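6'''-hydroxyparomomycin C oxidase (Microbacterium trichothecenolyticum, PDB 7DVE) oxidises the C3 hydroxyl of the sugar in C-glycosides such as mangiferin and isoorientin, using FAD as cofactor and O2 as electron acceptor. Local coordinates at residues A25-L28 against S29-A32; E156-L160 against L161-T165; A410-D413 against R414-E418. All coordinates share one frame; numbering follows the deposited sequence.

Contact 1. Residues A25-L28 against S29-A32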
ATOM      1  N   ALA A  25       6.826  14.323   1.476  1.00 64.17           N
ATOM      2  CA  ALA A  25       8.152  14.881   1.204  1.00 64.01           C
ATOM      3  C   ALA A  25       8.214  15.523  -0.178  1.00 65.73           C
ATOM      4  O   ALA A  25       8.703  16.650  -0.333  1.00 69.75           O
ATOM      5  CB  ALA A  25       9.229  13.802   1.331  1.00 64.69           C
ATOM      6  N   ARG A  26       7.702  14.833  -1.197  1.00 64.82           N
ATOM      7  CA  ARG A  26       7.822  15.368  -2.550  1.00 65.00           C
ATOM      8  C   ARG A  26       6.945  16.600  -2.750  1.00 67.78           C
ATOM      9  O   ARG A  26       7.373  17.579  -3.386  1.00 69.23           O
ATOM     10  CB  ARG A  26       7.485  14.307  -3.590  1.00 62.47           C
ATOM     11  CG  ARG A  26       8.131  14.630  -4.959  1.00 67.82           C
ATOM     12  CD  ARG A  26       7.072  14.923  -5.991  1.00 66.45           C
ATOM     13  NE  ARG A  26       7.568  15.052  -7.353  1.00 63.37           N
ATOM     14  CZ  ARG A  26       7.832  14.026  -8.151  1.00 62.42           C
ATOM     15  NH1 ARG A  26       7.886  12.790  -7.692  1.00 62.21           N
ATOM     16  NH2 ARG A  26       8.062  14.250  -9.438  1.00 67.41           N
ATOM     17  N   ILE A  27       5.718  16.585  -2.218  1.00 66.08           N
ATOM     18  CA  ILE A  27       4.858  17.740  -2.439  1.00 66.94           C
ATOM     19  C   ILE A  27       5.385  18.944  -1.694  1.00 68.62           C
ATOM     20  O   ILE A  27       5.251  20.075  -2.168  1.00 70.53           O
ATOM     21  CB  ILE A  27       3.398  17.454  -2.060  1.00 68.31           C
ATOM     22  CG1 ILE A  27       2.861  16.299  -2.897  1.00 66.11           C
ATOM     23  CG2 ILE A  27       2.543  18.723  -2.275  1.00 64.47           C
ATOM     24  CD1 ILE A  27       2.507  16.743  -4.318  1.00 65.30           C
ATOM     25  N   LEU A  28       6.011  18.743  -0.535  1.00 69.19           N
ATOM     26  CA  LEU A  28       6.589  19.903   0.129  1.00 69.20           C
ATOM     27  C   LEU A  28       7.895  20.336  -0.528  1.00 71.12           C
ATOM     28  O   LEU A  28       8.211  21.530  -0.519  1.00 73.36           O
ATOM     29  CB  LEU A  28       6.777  19.628   1.630  1.00 72.44           C
ATOM     30  CG  LEU A  28       5.466  19.413   2.410  1.00 68.83           C
ATOM     31  CD1 LEU A  28       5.670  18.762   3.776  1.00 66.91           C
ATOM     32  CD2 LEU A  28       4.681  20.729   2.536  1.00 67.57           C
ATOM     33  N   SER A  29       8.656  19.414  -1.131  1.00 69.67           N
ATOM     34  CA  SER A  29       9.822  19.856  -1.899  1.00 70.50           C
ATOM     35  C   SER A  29       9.408  20.657  -3.130  1.00 70.62           C
ATOM     36  O   SER A  29      10.161  21.530  -3.582  1.00 70.56           O
ATOM     37  CB  SER A  29      10.688  18.665  -2.309  1.00 69.22           C
ATOM     38  OG  SER A  29      11.105  17.922  -1.173  1.00 72.59           O
ATOM     39  N   GLU A  30       8.211  20.398  -3.662  1.00 70.07           N
ATOM     40  CA  GLU A  30       7.696  21.187  -4.783  1.00 69.09           C
ATOM     41  C   GLU A  30       7.111  22.525  -4.310  1.00 72.42           C
ATOM     42  O   GLU A  30       7.606  23.593  -4.681  1.00 76.67           O
ATOM     43  CB  GLU A  30       6.651  20.378  -5.571  1.00 69.68           C
ATOM     44  CG  GLU A  30       7.221  19.292  -6.527  1.00 65.37           C
ATOM     45  CD  GLU A  30       6.144  18.320  -7.047  1.00 67.61           C
ATOM     46  OE1 GLU A  30       4.987  18.392  -6.579  1.00 66.61           O
ATOM     47  OE2 GLU A  30       6.451  17.471  -7.916  1.00 68.86           O
ATOM     48  N   ARG A  31       6.054  22.498  -3.500  1.00 73.44           N
ATOM     49  CA  ARG A  31       5.350  23.734  -3.140  1.00 74.59           C
ATOM     50  C   ARG A  31       5.945  24.482  -1.945  1.00 75.20           C
ATOM     51  O   ARG A  31       5.527  25.614  -1.683  1.00 79.77           O
ATOM     52  CB  ARG A  31       3.869  23.444  -2.842  1.00 70.81           C
ATOM     53  CG  ARG A  31       3.105  22.850  -4.020  1.00 71.51           C
ATOM     54  CD  ARG A  31       1.604  22.990  -3.843  1.00 70.20           C
ATOM     55  NE  ARG A  31       0.876  22.569  -5.034  1.00 69.36           N
ATOM     56  CZ  ARG A  31      -0.402  22.841  -5.269  1.00 68.57           C
ATOM     57  NH1 ARG A  31      -1.128  23.540  -4.414  1.00 67.08           N
ATOM     58  NH2 ARG A  31      -0.967  22.386  -6.383  1.00 69.25           N
ATOM     59  N   ALA A  32       6.885  23.900  -1.205  1.00 74.53           N
ATOM     60  CA  ALA A  32       7.369  24.507   0.039  1.00 77.38           C
ATOM     61  C   ALA A  32       8.873  24.296   0.169  1.00 78.56           C
ATOM     62  O   ALA A  32       9.374  23.811   1.184  1.00 79.51           O
ATOM     63  CB  ALA A  32       6.631  23.927   1.249  1.00 73.29           C
TER
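Arg26 and Glu30, one turn apart near the C-terminal end of helix 19-31, form a salt bridge on the helix that links strands 12-15 and 37-40 in the Rossmann-type beta-alpha-beta unit of the FAD-binding fold. The arginine uses NE, which sits 2.7 Å from Glu30 OE2 with the oxygen at the edge of the guanidinium, near its plane. As a hydrogen bond this is weak, bent to 130° at the hydrogen, and the carboxylate is turned 72° against the guanidinium rather than lying flat with it. In Arg26, CG stands anti to the backbone N (chi1 -157°) and the chain then bends at chi2, which brings NE across to the carboxylate of Glu30. OE2 has a second cation, Arg159 of helix 149-161, while Arg26 NH1 is bonded to Val218 O in helix 215-224. Two guanidinium groups on one oxygen would tend to keep Glu30 ionised. With an alanine in place of Glu30, the guanidinium groups of Arg26 and Arg159 would probably be left close together without the carboxylate they share.

On another side of the helix Ser29 turns its hydroxyl back to the preceding turn. Its OG donates to Ala25 O at 2.8 Å, coming from above the carbonyl plane, and the backbone Ser29 N reaches the same Ala25 O at 2.9 Å from the opposite face. Asn226 ND2 is a further hydrogen-bond partner of this buried hydroxyl. Arg26 O and Ile27 O are taken in the regular helical way by Glu30 N and Arg31 N. Ala32 is where the backbone leaves the helix, yet its N still bonds Leu28 O at 2.8 Å, and Ala32 CB rests 4.0 Å from Leu28 CD2.

Contact 2. Residues E156-L160 against L161-T165; sequences EGERL and LGVTT
Glu158 and Val163 meet across the end of helix 149-161, their CB atoms 4.0 Å apart, with Val163 CB pointing back at the helix. Val163 CG1 stands anti to its backbone N (chi1 159°), which leaves CG2 beside that N and near Glu158 CA and O. The same two residues are joined through the backbone: Val163 N donates to Glu158 O at 3.0 Å, almost straight at 172° and in the carbonyl plane. Gly162 lets the chain turn out of the helix with its positive phi of 58°. One step back, Leu161 N bonds Gly157 O at 3.0 Å, and the leucine side chain folds over that carbonyl, with CD1 3.6 Å from Gly157 O.

Farther out, the carboxylate of Glu158 is held by Arg134, while its CB and CG are left to pack on the valine. Leu161 is buried against Trp128, Cys132 and Leu491, its side chain about 5 Å from that of Thr490, an FAD-binding residue. Arg159 is fixed on its own helix by gripping Glu156 side-on: NE goes to Glu156 OE1 at 2.6 Å and NH2 to Glu156 OE2 at 2.7 Å, both oxygens met on the syn side and in the guanidinium plane. Leu160 CD2 lies over the centre of one face of that guanidinium, 3.9 Å above it. Beyond the turn, in the short, weakly bonded strand about 163-164, Thr164 pairs by backbone hydrogen bonds with Leu200 of strand 196-204. The turn itself, with Val163 N on Glu158 O and Gly162 N weakly on Arg159 O round a positive-phi glycine, is a Schellman motif.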
ATOM      1  N   GLU A 156      -2.733  13.610  -9.645  1.00 59.66           N
ATOM      2  CA  GLU A 156      -1.466  13.936  -9.001  1.00 60.37           C
ATOM      3  C   GLU A 156      -0.772  12.689  -8.437  1.00 61.72           C
ATOM      4  O   GLU A 156       0.452  12.556  -8.540  1.00 60.54           O
ATOM      5  CB  GLU A 156      -1.702  14.984  -7.922  1.00 62.91           C
ATOM      6  CG  GLU A 156      -1.706  16.376  -8.498  1.00 66.09           C
ATOM      7  CD  GLU A 156      -0.336  16.807  -8.968  1.00 65.71           C
ATOM      8  OE1 GLU A 156       0.033  16.541 -10.146  1.00 67.15           O
ATOM      9  OE2 GLU A 156       0.367  17.432  -8.142  1.00 67.28           O
ATOM     10  N   GLY A 157      -1.529  11.753  -7.859  1.00 60.13           N
ATOM     11  CA  GLY A 157      -0.907  10.531  -7.358  1.00 57.35           C
ATOM     12  C   GLY A 157      -0.336   9.660  -8.466  1.00 57.41           C
ATOM     13  O   GLY A 157       0.732   9.054  -8.307  1.00 56.72           O
ATOM     14  N   GLU A 158      -1.049   9.562  -9.594  1.00 57.71           N
ATOM     15  CA  GLU A 158      -0.507   8.880 -10.776  1.00 58.16           C
ATOM     16  C   GLU A 158       0.775   9.545 -11.273  1.00 57.11           C
ATOM     17  O   GLU A 158       1.702   8.869 -11.733  1.00 55.45           O
ATOM     18  CB  GLU A 158      -1.553   8.856 -11.885  1.00 55.96           C
ATOM     19  CG  GLU A 158      -2.687   7.891 -11.574  1.00 54.79           C
ATOM     20  CD  GLU A 158      -4.005   8.296 -12.206  1.00 58.77           C
ATOM     21  OE1 GLU A 158      -4.041   9.302 -12.958  1.00 55.36           O
ATOM     22  OE2 GLU A 158      -5.008   7.595 -11.956  1.00 57.40           O
ATOM     23  N   ARG A 159       0.859  10.872 -11.174  1.00 58.05           N
ATOM     24  CA  ARG A 159       2.123  11.535 -11.499  1.00 59.41           C
ATOM     25  C   ARG A 159       3.217  11.180 -10.488  1.00 58.87           C
ATOM     26  O   ARG A 159       4.376  10.949 -10.858  1.00 56.34           O
ATOM     27  CB  ARG A 159       1.917  13.038 -11.560  1.00 59.66           C
ATOM     28  CG  ARG A 159       3.184  13.854 -11.491  1.00 63.03           C
ATOM     29  CD  ARG A 159       2.860  15.332 -11.601  1.00 64.08           C
ATOM     30  NE  ARG A 159       2.553  15.945 -10.307  1.00 65.21           N
ATOM     31  CZ  ARG A 159       3.458  16.471  -9.488  1.00 66.45           C
ATOM     32  NH1 ARG A 159       4.754  16.397  -9.750  1.00 67.46           N
ATOM     33  NH2 ARG A 159       3.054  17.108  -8.390  1.00 64.79           N
ATOM     34  N   LEU A 160       2.868  11.126  -9.203  1.00 57.79           N
ATOM     35  CA  LEU A 160       3.885  10.840  -8.198  1.00 57.18           C
ATOM     36  C   LEU A 160       4.446   9.434  -8.382  1.00 57.15           C
ATOM     37  O   LEU A 160       5.648   9.204  -8.206  1.00 57.57           O
ATOM     38  CB  LEU A 160       3.315  11.021  -6.795  1.00 55.44           C
ATOM     39  CG  LEU A 160       2.966  12.449  -6.362  1.00 60.64           C
ATOM     40  CD1 LEU A 160       2.899  12.526  -4.856  1.00 58.75           C
ATOM     41  CD2 LEU A 160       3.957  13.482  -6.885  1.00 59.08           C
ATOM     42  N   LEU A 161       3.598   8.487  -8.765  1.00 55.14           N
ATOM     43  CA  LEU A 161       4.008   7.101  -8.881  1.00 54.07           C
ATOM     44  C   LEU A 161       4.465   6.732 -10.284  1.00 54.47           C
ATOM     45  O   LEU A 161       4.914   5.604 -10.483  1.00 58.27           O
ATOM     46  CB  LEU A 161       2.855   6.178  -8.431  1.00 55.12           C
ATOM     47  CG  LEU A 161       2.442   6.217  -6.941  1.00 55.40           C
ATOM     48  CD1 LEU A 161       0.958   5.856  -6.735  1.00 54.08           C
ATOM     49  CD2 LEU A 161       3.307   5.303  -6.095  1.00 52.84           C
ATOM     50  N   GLY A 162       4.394   7.650 -11.249  1.00 57.04           N
ATOM     51  CA  GLY A 162       4.779   7.364 -12.624  1.00 53.67           C
ATOM     52  C   GLY A 162       3.962   6.213 -13.172  1.00 54.24           C
ATOM     53  O   GLY A 162       4.508   5.244 -13.714  1.00 51.53           O
ATOM     54  N   VAL A 163       2.644   6.305 -12.998  1.00 55.62           N
ATOM     55  CA  VAL A 163       1.735   5.206 -13.318  1.00 54.89           C
ATOM     56  C   VAL A 163       1.517   5.154 -14.817  1.00 52.10           C
ATOM     57  O   VAL A 163       1.256   6.181 -15.445  1.00 53.86           O
ATOM     58  CB  VAL A 163       0.393   5.382 -12.599  1.00 53.08           C
ATOM     59  CG1 VAL A 163      -0.685   4.569 -13.331  1.00 49.41           C
ATOM     60  CG2 VAL A 163       0.514   4.966 -11.158  1.00 52.57           C
ATOM     61  N   THR A 164       1.593   3.963 -15.397  1.00 52.57           N
ATOM     62  CA  THR A 164       1.353   3.835 -16.825  1.00 51.91           C
ATOM     63  C   THR A 164       0.579   2.563 -17.103  1.00 51.10           C
ATOM     64  O   THR A 164       0.683   1.577 -16.361  1.00 53.34           O
ATOM     65  CB  THR A 164       2.655   3.815 -17.622  1.00 54.58           C
ATOM     66  OG1 THR A 164       2.354   3.546 -18.999  1.00 54.82           O
ATOM     67  CG2 THR A 164       3.562   2.713 -17.082  1.00 54.36           C
ATOM     68  N   THR A 165      -0.193   2.588 -18.192  1.00 52.46           N
ATOM     69  CA  THR A 165      -0.940   1.416 -18.646  1.00 50.87           C
ATOM     70  C   THR A 165      -0.251   0.668 -19.787  1.00 52.41           C
ATOM     71  O   THR A 165      -0.677  -0.440 -20.118  1.00 52.64           O
ATOM     72  CB  THR A 165      -2.344   1.834 -19.116  1.00 50.98           C
ATOM     73  OG1 THR A 165      -2.216   2.733 -20.233  1.00 51.90           O
ATOM     74  CG2 THR A 165      -3.136   2.525 -18.004  1.00 47.44           C
TER

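Contact 3. Residues A410-D413 against R414-E418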
ATOM      1  N   ALA A 410     -21.365 -13.850   2.025  1.00 59.15           N
ATOM      2  CA  ALA A 410     -22.130 -13.788   0.783  1.00 60.40           C
ATOM      3  C   ALA A 410     -21.311 -13.169  -0.351  1.00 57.51           C
ATOM      4  O   ALA A 410     -21.281 -13.696  -1.476  1.00 62.80           O
ATOM      5  CB  ALA A 410     -23.431 -13.001   1.026  1.00 58.57           C
ATOM      6  N   THR A 411     -20.629 -12.048  -0.086  1.00 56.87           N
ATOM      7  CA  THR A 411     -19.860 -11.430  -1.176  1.00 57.68           C
ATOM      8  C   THR A 411     -18.636 -12.265  -1.550  1.00 57.05           C
ATOM      9  O   THR A 411     -18.236 -12.284  -2.723  1.00 58.46           O
ATOM     10  CB  THR A 411     -19.439  -9.992  -0.832  1.00 55.65           C
ATOM     11  OG1 THR A 411     -18.971  -9.355  -2.021  1.00 61.61           O
ATOM     12  CG2 THR A 411     -18.295  -9.958   0.157  1.00 58.74           C
ATOM     13  N   ILE A 412     -18.044 -12.972  -0.588  1.00 55.39           N
ATOM     14  CA  ILE A 412     -16.922 -13.853  -0.893  1.00 57.42           C
ATOM     15  C   ILE A 412     -17.373 -15.009  -1.790  1.00 57.12           C
ATOM     16  O   ILE A 412     -16.684 -15.379  -2.749  1.00 53.98           O
ATOM     17  CB  ILE A 412     -16.282 -14.341   0.426  1.00 58.00           C
ATOM     18  CG1 ILE A 412     -15.547 -13.172   1.105  1.00 55.67           C
ATOM     19  CG2 ILE A 412     -15.368 -15.552   0.198  1.00 52.03           C
ATOM     20  CD1 ILE A 412     -14.984 -13.509   2.458  1.00 60.78           C
ATOM     21  N   ASP A 413     -18.540 -15.591  -1.502  1.00 57.58           N
ATOM     22  CA  ASP A 413     -19.066 -16.650  -2.361  1.00 56.45           C
ATOM     23  C   ASP A 413     -19.295 -16.150  -3.784  1.00 57.64           C
ATOM     24  O   ASP A 413     -18.953 -16.836  -4.766  1.00 58.12           O
ATOM     25  CB  ASP A 413     -20.353 -17.202  -1.751  1.00 57.24           C
ATOM     26  CG  ASP A 413     -20.084 -18.073  -0.516  1.00 60.81           C
ATOM     27  OD1 ASP A 413     -18.901 -18.346  -0.221  1.00 59.90           O
ATOM     28  OD2 ASP A 413     -21.046 -18.477   0.172  1.00 67.23           O
ATOM     29  N   ARG A 414     -19.860 -14.946  -3.912  1.00 58.51           N
ATOM     30  CA  ARG A 414     -19.957 -14.323  -5.228  1.00 57.70           C
ATOM     31  C   ARG A 414     -18.588 -14.237  -5.898  1.00 56.18           C
ATOM     32  O   ARG A 414     -18.420 -14.631  -7.061  1.00 56.82           O
ATOM     33  CB  ARG A 414     -20.602 -12.933  -5.108  1.00 57.71           C
ATOM     34  CG  ARG A 414     -22.095 -12.956  -4.816  1.00 60.78           C
ATOM     35  CD  ARG A 414     -22.730 -11.550  -4.883  1.00 64.20           C
ATOM     36  NE  ARG A 414     -22.752 -10.997  -6.233  1.00 65.92           N
ATOM     37  CZ  ARG A 414     -23.025  -9.730  -6.526  1.00 68.87           C
ATOM     38  NH1 ARG A 414     -23.280  -8.837  -5.581  1.00 66.70           N
ATOM     39  NH2 ARG A 414     -23.049  -9.349  -7.801  1.00 68.33           N
ATOM     40  N   ALA A 415     -17.596 -13.715  -5.186  1.00 56.42           N
ATOM     41  CA  ALA A 415     -16.274 -13.571  -5.786  1.00 56.35           C
ATOM     42  C   ALA A 415     -15.726 -14.916  -6.272  1.00 56.08           C
ATOM     43  O   ALA A 415     -15.080 -14.988  -7.321  1.00 55.31           O
ATOM     44  CB  ALA A 415     -15.321 -12.912  -4.788  1.00 52.37           C
ATOM     45  N   LYS A 416     -15.995 -16.000  -5.540  1.00 56.90           N
ATOM     46  CA  LYS A 416     -15.515 -17.317  -5.974  1.00 58.18           C
ATOM     47  C   LYS A 416     -16.131 -17.737  -7.317  1.00 57.72           C
ATOM     48  O   LYS A 416     -15.416 -18.156  -8.256  1.00 56.65           O
ATOM     49  CB  LYS A 416     -15.800 -18.344  -4.885  1.00 55.86           C
ATOM     50  CG  LYS A 416     -15.047 -18.014  -3.605  1.00 56.63           C
ATOM     51  CD  LYS A 416     -15.565 -18.840  -2.453  1.00 57.94           C
ATOM     52  CE  LYS A 416     -15.256 -20.296  -2.703  1.00 55.60           C
ATOM     53  NZ  LYS A 416     -15.422 -21.040  -1.462  1.00 59.46           N
ATOM     54  N   ALA A 417     -17.457 -17.587  -7.443  1.00 56.40           N
ATOM     55  CA  ALA A 417     -18.084 -17.933  -8.721  1.00 55.47           C
ATOM     56  C   ALA A 417     -17.591 -17.026  -9.854  1.00 55.17           C
ATOM     57  O   ALA A 417     -17.348 -17.496 -10.980  1.00 56.47           O
ATOM     58  CB  ALA A 417     -19.606 -17.878  -8.598  1.00 50.96           C
ATOM     59  N   GLU A 418     -17.385 -15.738  -9.573  1.00 53.12           N
ATOM     60  CA  GLU A 418     -16.941 -14.853 -10.656  1.00 53.71           C
ATOM     61  C   GLU A 418     -15.497 -15.126 -11.065  1.00 54.62           C
ATOM     62  O   GLU A 418     -15.157 -14.994 -12.250  1.00 55.42           O
ATOM     63  CB  GLU A 418     -17.109 -13.374 -10.288  1.00 54.60           C
ATOM     64  CG  GLU A 418     -16.553 -12.385 -11.380  1.00 60.21           C
ATOM     65  CD  GLU A 418     -17.363 -12.369 -12.693  1.00 61.45           C
ATOM     66  OE1 GLU A 418     -18.312 -13.170 -12.830  1.00 61.99           O
ATOM     67  OE2 GLU A 418     -17.048 -11.550 -13.600  1.00 65.77           O
TER
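Well inside helix 406-424, a long helix lying against the antiparallel sheet, Asp413 and Lys416 run side by side and point the same way. They are neighbours rather than bonded partners. Asp413 OD1 is 4.0 Å from Lys416 CD but 4.6 Å from Lys416 NZ, too far for a salt bridge, though the opposite charges may still attract weakly. The aliphatic part of the lysine does the touching: CD also lies 4.2 Å from Ile412 CG2, and CG sits 3.2 Å from Ile412 O, the carbonyl that takes the backbone N of the same lysine. With CG beside its own backbone N (chi1 -63°), the lysine chain starts back over the preceding turn, then bends at chi3 (66°).

Arg414 follows a similar course at its base. Its N bonds Ala410 O at 3.1 Å, with an angle of 169° at the hydrogen, and its CG lies 3.5 Å from the same Ala410 O. Farther out the chain bends at chi3 and leaves the helix, carrying NH2 to a hydrogen bond with Asp338 O. Ala415 N on Thr411 O and Ala417 N on Asp413 O, the latter at 3.2 Å, complete the regular i to i+4 pattern across the contact.

The contact lies away from the FAD site and joins the helix to the sheet, with one side of the helix kept to solvent. Thr411 and Ala415 face Phe341 of strand 341-347 and Cys373 of strand 366-373, and Ile412 joins them on Cys373. Lys416 touches Pro434 and Val436 of strand 427-436, while Arg414 touches Phe341 as well as Met339 and Pro340 in the loop leading into strand 341-347.

In the fold
Contacts 1 and 2 adjoin: helices 19-31 and 149-161 touch where Arg26 CD packs on Leu160 CD2, 3.5 Å away, and both pack on helix 490-510. Contact 3 stands apart, its centre 43 Å from that of contact 1, on the opposite side of the chain's centre. Contact 1 is mostly buried in the Rossmann-type beta-alpha-beta unit; contacts 2 and 3 are partly buried, contact 2 about 8 Å from the FAD at the side chain of Leu161, contact 3 the more exposed. The chemistry follows: ion pairs within each helix, joined by one crossing from Glu30 to Arg159, in the first two; an uninterrupted helix with loosely matched charges in the third.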